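Local coordinates for protein 3-methyladenine DNA glycosylase (Helicobacter pylori, PDB 1PU6) that excises alkylated bases such as 3-methyladenine from DNA, starting base excision repair as a helix-hairpin-helix glycosylase, at residues K44-L49 with F209-L214; K106-F111 with R120-D125; Y152-L157 with E163-D168. All blocks are in the same frame, centred on the assembly; numbering follows the deposited sequence.

Contact 1. Residues K44-L49 with F209-L214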
loop_
_atom_site.group_PDB
_atom_site.type_symbol
_atom_site.label_atom_id
_atom_site.label_comp_id
_atom_site.label_asym_id
_atom_site.label_seq_id
_atom_site.Cartn_x
_atom_site.Cartn_y
_atom_site.Cartn_z
ATOM N N LYS A 44 5.017 9.340 7.398
ATOM C CA LYS A 44 5.982 9.010 6.371
ATOM C C LYS A 44 6.428 7.566 6.490
ATOM O O LYS A 44 6.554 7.041 7.598
ATOM C CB LYS A 44 7.205 9.968 6.441
ATOM C CG LYS A 44 6.778 11.462 6.562
ATOM N N PHE A 45 6.649 6.914 5.343
ATOM C CA PHE A 45 7.063 5.518 5.376
ATOM C C PHE A 45 8.375 5.280 6.141
ATOM O O PHE A 45 8.547 4.228 6.750
ATOM C CB PHE A 45 7.102 4.866 3.987
ATOM C CG PHE A 45 7.058 3.353 4.059
ATOM C CD1 PHE A 45 8.190 2.594 3.761
ATOM C CD2 PHE A 45 5.915 2.691 4.506
ATOM C CE1 PHE A 45 8.172 1.213 3.839
ATOM C CE2 PHE A 45 5.904 1.307 4.611
ATOM C CZ PHE A 45 7.035 0.564 4.275
ATOM N N GLU A 46 9.266 6.259 6.189
ATOM C CA GLU A 46 10.500 6.075 6.941
ATOM C C GLU A 46 10.251 5.846 8.466
ATOM O O GLU A 46 10.988 5.089 9.151
ATOM C CB GLU A 46 11.395 7.285 6.668
ATOM C CG GLU A 46 11.758 7.495 5.186
ATOM C CD GLU A 46 10.575 7.602 4.221
ATOM O OE1 GLU A 46 10.451 6.716 3.330
ATOM O OE2 GLU A 46 9.772 8.560 4.340
ATOM N N ALA A 47 9.174 6.455 8.981
ATOM C CA ALA A 47 8.796 6.248 10.382
ATOM C C ALA A 47 8.216 4.860 10.554
ATOM O O ALA A 47 8.380 4.215 11.611
ATOM C CB ALA A 47 7.802 7.298 10.832
ATOM N N VAL A 48 7.474 4.414 9.533
ATOM C CA VAL A 48 6.877 3.069 9.583
ATOM C C VAL A 48 7.987 2.014 9.717
ATOM O O VAL A 48 7.828 1.016 10.466
ATOM C CB VAL A 48 5.999 2.821 8.343
ATOM C CG1 VAL A 48 5.457 1.377 8.298
ATOM C CG2 VAL A 48 4.815 3.792 8.376
ATOM N N LEU A 49 9.091 2.184 8.962
ATOM C CA LEU A 49 10.159 1.199 9.059
ATOM C C LEU A 49 10.695 1.042 10.479
ATOM O O LEU A 49 11.023 -0.088 10.890
ATOM C CB LEU A 49 11.310 1.453 8.065
ATOM C CG LEU A 49 10.922 1.410 6.588
ATOM C CD1 LEU A 49 12.055 2.023 5.788
ATOM C CD2 LEU A 49 10.654 -0.034 6.111
ATOM N N PHE A 209 9.371 9.680 -7.585
ATOM C CA PHE A 209 9.503 10.970 -8.269
ATOM C C PHE A 209 9.211 12.133 -7.298
ATOM O O PHE A 209 9.986 13.118 -7.238
ATOM C CB PHE A 209 8.612 10.974 -9.528
ATOM C CG PHE A 209 8.649 12.243 -10.280
ATOM C CD1 PHE A 209 7.902 13.370 -9.868
ATOM C CD2 PHE A 209 9.422 12.316 -11.427
ATOM C CE1 PHE A 209 7.970 14.552 -10.589
ATOM C CE2 PHE A 209 9.487 13.475 -12.172
ATOM C CZ PHE A 209 8.757 14.607 -11.754
ATOM N N SER A 210 8.148 11.996 -6.505
ATOM C CA SER A 210 7.726 13.089 -5.608
ATOM C C SER A 210 8.662 13.321 -4.410
ATOM O O SER A 210 8.916 14.489 -4.011
ATOM C CB SER A 210 6.290 12.828 -5.159
ATOM O OG SER A 210 5.462 12.696 -6.295
ATOM N N LYS A 211 9.196 12.245 -3.831
ATOM C CA LYS A 211 10.120 12.372 -2.668
ATOM C C LYS A 211 11.406 13.029 -3.052
ATOM O O LYS A 211 11.983 13.811 -2.260
ATOM C CB LYS A 211 10.474 11.011 -2.068
ATOM C CG LYS A 211 9.329 10.419 -1.351
ATOM C CD LYS A 211 9.735 9.188 -0.599
ATOM C CE LYS A 211 8.770 8.945 0.540
ATOM N NZ LYS A 211 9.072 7.618 1.153
ATOM N N GLN A 212 11.894 12.701 -4.239
ATOM C CA GLN A 212 13.108 13.346 -4.754
ATOM C C GLN A 212 12.893 14.817 -5.075
ATOM O O GLN A 212 13.770 15.666 -4.821
ATOM C CB GLN A 212 13.584 12.636 -6.012
ATOM C CG GLN A 212 14.227 11.313 -5.690
ATOM C CD GLN A 212 14.579 10.511 -6.926
ATOM O OE1 GLN A 212 14.320 9.298 -6.980
ATOM N NE2 GLN A 212 15.166 11.173 -7.923
ATOM N N LYS A 213 11.744 15.131 -5.672
ATOM C CA LYS A 213 11.427 16.527 -5.951
ATOM C C LYS A 213 11.577 17.341 -4.646
ATOM O O LYS A 213 12.110 18.449 -4.664
ATOM C CB LYS A 213 10.028 16.664 -6.549
ATOM C CG LYS A 213 9.855 17.905 -7.442
ATOM C CD LYS A 213 9.653 17.560 -8.919
ATOM C CE LYS A 213 9.339 18.816 -9.790
ATOM N NZ LYS A 213 8.016 18.709 -10.559
ATOM N N LEU A 214 11.139 16.771 -3.522
ATOM C CA LEU A 214 11.198 17.486 -2.222
ATOM C C LEU A 214 12.611 17.603 -1.607
ATOM O O LEU A 214 13.016 18.708 -1.199
ATOM C CB LEU A 214 10.178 16.903 -1.224
ATOM C CG LEU A 214 8.717 17.431 -1.257
ATOM C CD1 LEU A 214 8.393 18.476 -2.378
ATOM C CD2 LEU A 214 7.703 16.285 -1.280
HETATM O O HOH W 1 6.112 8.419 2.527
#
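K211 reaches end-on toward the first turn of helix 45-57 and sets its ammonium against the carboxylate of E46, closing a salt bridge of 2.7 Å from K211 NZ to E46 OE1. The two side chains come at each other from opposite directions. K211 is stretched out beyond CG, with all its later torsions near 180°, whereas E46 folds at chi2 (55°), which brings its carboxylate back toward the start of its own helix. K211 NZ arrives on the syn side of E46 OE1, 23° out of the carboxylate plane; E46 OE2 stays farther off, 3.4 Å from K211 NZ. Helix 45-57 belongs to one helical lobe of the HhH-GPD fold and helix 207-215 lies near the C-terminus on the other, so the bridge spans the groove between lobes, where these glycosylases bind the damaged base. F45 follows the N-cap residue K44 and packs edge-to-face on W25, with a bound beta-mercaptoethanol beside its side chain, consistent with a pocket here. One water takes a hydrogen bond from F45 N at 3.2 Å and a weak one from K211 NZ, a loose water link from the lysine to the helix start. On its own side K211 also rests on Y152 of helix 151-159.

Contact 2. Residues K106-F111 with R120-D125. Unlike the reference sequence in segment 120-125: R120 (reference Lys).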
loop_
_atom_site.group_PDB
_atom_site.type_symbol
_atom_site.label_atom_id
_atom_site.label_comp_id
_atom_site.label_asym_id
_atom_site.label_seq_id
_atom_site.Cartn_x
_atom_site.Cartn_y
_atom_site.Cartn_z
ATOM N N LYS A 106 -12.161 -13.591 12.053
ATOM C CA LYS A 106 -13.599 -13.882 12.142
ATOM C C LYS A 106 -14.274 -14.142 10.798
ATOM O O LYS A 106 -15.072 -15.100 10.674
ATOM C CB LYS A 106 -14.303 -12.723 12.877
ATOM C CG LYS A 106 -15.792 -13.009 13.121
ATOM C CD LYS A 106 -16.349 -11.961 14.103
ATOM C CE LYS A 106 -16.425 -10.566 13.500
ATOM N NZ LYS A 106 -17.351 -10.472 12.292
ATOM N N ASP A 107 -13.939 -13.322 9.795
ATOM C CA ASP A 107 -14.683 -13.362 8.512
ATOM C C ASP A 107 -14.043 -14.223 7.437
ATOM O O ASP A 107 -14.736 -14.702 6.482
ATOM C CB ASP A 107 -14.940 -11.945 7.997
ATOM C CG ASP A 107 -15.945 -11.202 8.880
ATOM O OD1 ASP A 107 -16.055 -9.960 8.704
ATOM O OD2 ASP A 107 -16.663 -11.781 9.786
ATOM N N PHE A 108 -12.732 -14.391 7.531
ATOM C CA PHE A 108 -12.000 -15.132 6.495
ATOM C C PHE A 108 -11.219 -16.351 6.968
ATOM O O PHE A 108 -10.711 -17.112 6.140
ATOM C CB PHE A 108 -11.028 -14.176 5.779
ATOM C CG PHE A 108 -11.720 -13.008 5.152
ATOM C CD1 PHE A 108 -12.429 -13.155 3.938
ATOM C CD2 PHE A 108 -11.668 -11.734 5.758
ATOM C CE1 PHE A 108 -13.070 -12.068 3.323
ATOM C CE2 PHE A 108 -12.348 -10.628 5.164
ATOM C CZ PHE A 108 -13.041 -10.788 3.943
ATOM N N GLN A 109 -11.057 -16.496 8.287
ATOM C CA GLN A 109 -10.393 -17.636 8.929
ATOM C C GLN A 109 -8.871 -17.621 8.858
ATOM O O GLN A 109 -8.186 -18.073 9.798
ATOM C CB GLN A 109 -11.011 -19.008 8.501
ATOM C CG GLN A 109 -12.466 -19.167 8.978
ATOM C CD GLN A 109 -13.512 -18.405 8.134
ATOM O OE1 GLN A 109 -13.490 -18.435 6.867
ATOM N NE2 GLN A 109 -14.441 -17.714 8.836
ATOM N N SER A 110 -8.322 -17.146 7.740
ATOM C CA SER A 110 -6.856 -17.157 7.573
ATOM C C SER A 110 -6.425 -16.000 6.708
ATOM O O SER A 110 -7.229 -15.459 5.952
ATOM C CB SER A 110 -6.415 -18.475 6.867
ATOM O OG SER A 110 -6.960 -18.606 5.543
ATOM N N PHE A 111 -5.152 -15.617 6.845
ATOM C CA PHE A 111 -4.589 -14.589 5.990
ATOM C C PHE A 111 -4.613 -15.084 4.533
ATOM O O PHE A 111 -4.868 -14.305 3.624
ATOM C CB PHE A 111 -3.148 -14.233 6.432
ATOM C CG PHE A 111 -2.548 -13.107 5.685
ATOM C CD1 PHE A 111 -3.166 -11.843 5.678
ATOM C CD2 PHE A 111 -1.337 -13.281 4.979
ATOM C CE1 PHE A 111 -2.595 -10.770 4.961
ATOM C CE2 PHE A 111 -0.751 -12.204 4.274
ATOM C CZ PHE A 111 -1.376 -10.954 4.273
ATOM N N ARG A 120 -12.662 -4.283 -1.188
ATOM C CA ARG A 120 -12.382 -2.936 -0.708
ATOM C C ARG A 120 -13.419 -2.476 0.358
ATOM O O ARG A 120 -13.038 -1.859 1.373
ATOM C CB ARG A 120 -12.391 -1.990 -1.886
ATOM C CG ARG A 120 -11.920 -0.616 -1.482
ATOM C CD ARG A 120 -12.393 0.411 -2.420
ATOM N NE ARG A 120 -11.435 1.507 -2.592
ATOM C CZ ARG A 120 -11.754 2.737 -2.962
ATOM N NH1 ARG A 120 -13.052 3.110 -3.118
ATOM N NH2 ARG A 120 -10.753 3.625 -3.182
ATOM N N GLU A 121 -14.696 -2.771 0.123
ATOM C CA GLU A 121 -15.721 -2.272 1.053
ATOM C C GLU A 121 -15.607 -2.941 2.427
ATOM O O GLU A 121 -15.883 -2.288 3.461
ATOM C CB GLU A 121 -17.104 -2.462 0.423
ATOM C CG GLU A 121 -17.287 -1.561 -0.816
ATOM C CD GLU A 121 -16.546 -2.100 -2.084
ATOM O OE1 GLU A 121 -16.135 -1.239 -2.943
ATOM O OE2 GLU A 121 -16.311 -3.368 -2.256
ATOM N N TRP A 122 -15.209 -4.222 2.450
ATOM C CA TRP A 122 -14.958 -4.872 3.729
ATOM C C TRP A 122 -13.841 -4.103 4.517
ATOM O O TRP A 122 -13.968 -3.797 5.720
ATOM C CB TRP A 122 -14.553 -6.338 3.472
ATOM C CG TRP A 122 -14.481 -7.117 4.791
ATOM C CD1 TRP A 122 -15.490 -7.902 5.348
ATOM C CD2 TRP A 122 -13.357 -7.201 5.692
ATOM N NE1 TRP A 122 -15.076 -8.388 6.573
ATOM C CE2 TRP A 122 -13.750 -8.043 6.773
ATOM C CE3 TRP A 122 -12.051 -6.671 5.677
ATOM C CZ2 TRP A 122 -12.885 -8.312 7.889
ATOM C CZ3 TRP A 122 -11.173 -6.989 6.766
ATOM C CH2 TRP A 122 -11.627 -7.776 7.858
ATOM N N LEU A 123 -12.781 -3.723 3.823
ATOM C CA LEU A 123 -11.641 -3.002 4.511
ATOM C C LEU A 123 -12.097 -1.593 5.005
ATOM O O LEU A 123 -11.750 -1.174 6.137
ATOM C CB LEU A 123 -10.471 -2.861 3.551
ATOM C CG LEU A 123 -9.746 -4.201 3.317
ATOM C CD1 LEU A 123 -8.806 -4.049 2.088
ATOM C CD2 LEU A 123 -8.934 -4.645 4.602
ATOM N N LEU A 124 -12.910 -0.915 4.180
ATOM C CA LEU A 124 -13.404 0.414 4.578
ATOM C C LEU A 124 -14.354 0.352 5.783
ATOM O O LEU A 124 -14.514 1.367 6.506
ATOM C CB LEU A 124 -14.081 1.154 3.414
ATOM C CG LEU A 124 -13.067 1.473 2.305
ATOM C CD1 LEU A 124 -13.870 1.927 1.050
ATOM C CD2 LEU A 124 -12.002 2.539 2.709
ATOM N N ASP A 125 -14.983 -0.807 6.013
ATOM C CA ASP A 125 -15.788 -1.001 7.200
ATOM C C ASP A 125 -14.997 -1.298 8.482
ATOM O O ASP A 125 -15.586 -1.503 9.579
ATOM C CB ASP A 125 -16.827 -2.111 6.939
ATOM C CG ASP A 125 -17.994 -1.578 6.077
ATOM O OD1 ASP A 125 -18.690 -2.384 5.410
ATOM O OD2 ASP A 125 -18.244 -0.355 6.056
#
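In the helix-hairpin-helix motif, helix 120-124 is the short first helix, and its W122 reaches over to the C-terminal end of helix 90-108. D107 takes the indole N-H there: W122 NE1 donates to D107 OD1 at 2.8 Å, with an N-H...O angle of 158°. The oxygen uses its anti lone pair and lies only 1° out of the indole plane, although the carboxylate as a whole stands steeply across the ring. The other oxygen is held by K106, whose NZ bridges to D107 OD2 at 2.9 Å on the syn side, so both oxygens have a partner.

F108, the next residue, takes a face of the same indole. Its CE2 points onto W122 in an edge-to-face (T-shaped) pair, 3.4 Å from W122 CE2, and the phenyl plane is turned 70° from that of the five-membered ring. Between them, an in-plane bond and a ring on one face limit how far the indole can turn or tilt. L100, N103 and I104 of helix 90-108 touch the indole as well, and F114 of helix 111-117 packs on it, while L123 beside it packs on helix 131-141, the second helix of the motif.

Contact 3. Residues Y152-L157 with E163-D168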
loop_
_atom_site.group_PDB
_atom_site.type_symbol
_atom_site.label_atom_id
_atom_site.label_comp_id
_atom_site.label_asym_id
_atom_site.label_seq_id
_atom_site.Cartn_x
_atom_site.Cartn_y
_atom_site.Cartn_z
ATOM N N TYR A 152 0.564 12.653 -3.032
ATOM C CA TYR A 152 1.618 12.795 -4.043
ATOM C C TYR A 152 1.036 12.736 -5.451
ATOM O O TYR A 152 1.424 13.509 -6.310
ATOM C CB TYR A 152 2.674 11.722 -3.911
ATOM C CG TYR A 152 3.589 11.792 -2.719
ATOM C CD1 TYR A 152 3.809 10.657 -1.939
ATOM C CD2 TYR A 152 4.274 12.954 -2.395
ATOM C CE1 TYR A 152 4.693 10.668 -0.847
ATOM C CE2 TYR A 152 5.151 12.980 -1.305
ATOM C CZ TYR A 152 5.359 11.819 -0.541
ATOM O OH TYR A 152 6.205 11.825 0.557
ATOM N N SER A 153 0.115 11.786 -5.701
ATOM C CA SER A 153 -0.436 11.582 -7.054
ATOM C C SER A 153 -1.254 12.801 -7.439
ATOM O O SER A 153 -1.260 13.219 -8.603
ATOM C CB SER A 153 -1.376 10.345 -7.088
ATOM O OG SER A 153 -0.634 9.202 -6.709
ATOM N N TYR A 154 -2.049 13.296 -6.488
ATOM C CA TYR A 154 -2.827 14.505 -6.715
ATOM C C TYR A 154 -1.945 15.675 -7.145
ATOM O O TYR A 154 -2.267 16.348 -8.118
ATOM C CB TYR A 154 -3.632 14.868 -5.443
ATOM C CG TYR A 154 -4.304 16.198 -5.553
ATOM C CD1 TYR A 154 -5.446 16.385 -6.331
ATOM C CD2 TYR A 154 -3.766 17.289 -4.879
ATOM C CE1 TYR A 154 -6.036 17.660 -6.421
ATOM C CE2 TYR A 154 -4.327 18.510 -4.941
ATOM C CZ TYR A 154 -5.453 18.716 -5.724
ATOM O OH TYR A 154 -5.951 19.988 -5.757
ATOM N N LEU A 155 -0.884 15.940 -6.389
ATOM C CA LEU A 155 -0.011 17.089 -6.636
ATOM C C LEU A 155 0.754 16.909 -7.913
ATOM O O LEU A 155 0.949 17.896 -8.635
ATOM C CB LEU A 155 0.996 17.282 -5.478
ATOM C CG LEU A 155 0.387 17.772 -4.146
ATOM C CD1 LEU A 155 1.422 17.739 -3.043
ATOM C CD2 LEU A 155 -0.204 19.194 -4.293
ATOM N N PHE A 156 1.191 15.660 -8.197
ATOM C CA PHE A 156 1.880 15.304 -9.448
ATOM C C PHE A 156 0.984 15.609 -10.666
ATOM O O PHE A 156 1.422 16.251 -11.635
ATOM C CB PHE A 156 2.299 13.805 -9.390
ATOM C CG PHE A 156 2.898 13.280 -10.676
ATOM C CD1 PHE A 156 2.091 12.788 -11.703
ATOM C CD2 PHE A 156 4.277 13.259 -10.841
ATOM C CE1 PHE A 156 2.667 12.318 -12.891
ATOM C CE2 PHE A 156 4.866 12.765 -12.010
ATOM C CZ PHE A 156 4.071 12.287 -13.034
ATOM N N LEU A 157 -0.276 15.183 -10.629
ATOM C CA LEU A 157 -1.185 15.430 -11.760
ATOM C C LEU A 157 -1.545 16.905 -11.875
ATOM O O LEU A 157 -1.590 17.436 -12.992
ATOM C CB LEU A 157 -2.448 14.614 -11.601
ATOM C CG LEU A 157 -2.828 13.465 -12.482
ATOM C CD1 LEU A 157 -4.363 13.131 -12.325
ATOM C CD2 LEU A 157 -2.424 13.588 -13.979
ATOM N N GLU A 163 -6.568 18.603 -12.243
ATOM C CA GLU A 163 -6.863 18.600 -10.800
ATOM C C GLU A 163 -8.043 17.681 -10.525
ATOM O O GLU A 163 -9.142 17.953 -10.989
ATOM C CB GLU A 163 -7.271 19.999 -10.334
ATOM C CG GLU A 163 -6.110 20.955 -10.171
ATOM N N ILE A 164 -7.820 16.589 -9.799
ATOM C CA ILE A 164 -8.896 15.679 -9.448
ATOM C C ILE A 164 -8.799 15.458 -7.960
ATOM O O ILE A 164 -7.979 14.665 -7.495
ATOM C CB ILE A 164 -8.781 14.327 -10.225
ATOM C CG1 ILE A 164 -8.661 14.536 -11.750
ATOM C CG2 ILE A 164 -9.974 13.411 -9.876
ATOM C CD1 ILE A 164 -8.314 13.208 -12.587
ATOM N N GLU A 165 -9.644 16.153 -7.212
ATOM C CA GLU A 165 -9.530 16.115 -5.760
ATOM C C GLU A 165 -10.159 14.860 -5.160
ATOM O O GLU A 165 -9.740 14.439 -4.072
ATOM C CB GLU A 165 -10.135 17.388 -5.140
ATOM C CG GLU A 165 -9.106 18.507 -4.984
ATOM C CD GLU A 165 -9.517 19.806 -5.643
ATOM O OE1 GLU A 165 -9.259 19.944 -6.857
ATOM O OE2 GLU A 165 -10.073 20.696 -4.936
ATOM N N ASP A 166 -11.123 14.235 -5.849
ATOM C CA ASP A 166 -11.811 13.092 -5.277
ATOM C C ASP A 166 -10.990 11.820 -5.437
ATOM O O ASP A 166 -10.544 11.522 -6.564
ATOM C CB ASP A 166 -13.158 12.926 -5.954
ATOM C CG ASP A 166 -13.904 11.740 -5.447
ATOM O OD1 ASP A 166 -14.561 11.855 -4.367
ATOM O OD2 ASP A 166 -13.879 10.639 -6.055
ATOM N N TYR A 167 -10.811 11.069 -4.342
ATOM C CA TYR A 167 -9.925 9.875 -4.394
ATOM C C TYR A 167 -10.352 8.906 -5.509
ATOM O O TYR A 167 -9.504 8.470 -6.276
ATOM C CB TYR A 167 -9.894 9.130 -3.009
ATOM C CG TYR A 167 -8.954 7.950 -2.969
ATOM C CD1 TYR A 167 -7.725 8.040 -2.278
ATOM C CD2 TYR A 167 -9.257 6.773 -3.659
ATOM C CE1 TYR A 167 -6.836 6.979 -2.261
ATOM C CE2 TYR A 167 -8.386 5.742 -3.698
ATOM C CZ TYR A 167 -7.182 5.824 -2.980
ATOM O OH TYR A 167 -6.311 4.746 -3.038
ATOM N N ASP A 168 -11.629 8.517 -5.582
ATOM C CA ASP A 168 -12.017 7.445 -6.521
ATOM C C ASP A 168 -11.910 7.856 -8.001
ATOM O O ASP A 168 -11.638 7.040 -8.901
ATOM C CB ASP A 168 -13.435 6.944 -6.265
ATOM C CG ASP A 168 -13.557 6.171 -4.934
ATOM O OD1 ASP A 168 -14.690 6.036 -4.394
ATOM O OD2 ASP A 168 -12.596 5.699 -4.329
HETATM O O HOH W 2 -4.955 16.165 -9.517
#
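The phenol ring of Y154 meets the loop that leads into helix 167-179 at one edge, close to its plane: I164 O sits 3.3 Å from Y154 CD1, a short contact of a carbonyl oxygen with a ring carbon. Further along the ring E165 leans in obliquely, its CG 3.5 Å from Y154 CE1, and its carboxylate plane is 65° from the phenol. A bend at chi2 (125°) carries that carboxylate out toward the hydroxyl end, leaving E165 OE1 3.5 Å from Y154 OH. Y154 gets to the incoming chain by holding CG anti to its backbone N (chi1 172°).

Beside the ring a water donates to Y154 O and accepts from I164 N at 2.9 Å, bridging the two backbones. One turn on, the contact becomes apolar: L157 CD1 touches I164 CD1 at 4.0 Å, the two side chains meeting at a slant.

D166 is the N-cap of helix 167-179, its OD2 bonded to E169 N, and segment 163-168 completes the link from helix 151-159. L157 and I164 both reach F173 of helix 167-179, and I7 of helix 4-12 also packs on L157.

Overall arrangement
Contact 1 is a surface contact and lies across the chain's centre from contact 2; contacts 2 and 3 are partly buried and bind segments close in sequence, whereas contact 1 joins residues some 160 positions apart. The chemistry follows place: one solvent-side ion pair in contact 1, a stacked and hydrogen-bonded indole in contact 2, and a water, a ring edge and a leucine-isoleucine touch in contact 3. Contacts 1 and 3 meet directly, S210 and K211 packing on Y152 and F209 on F156, so helix 207-215 lies against helix 151-159. Contact 2 reaches contact 3 through the R120-D168 salt bridge, linking helix 120-124 to helix 167-179.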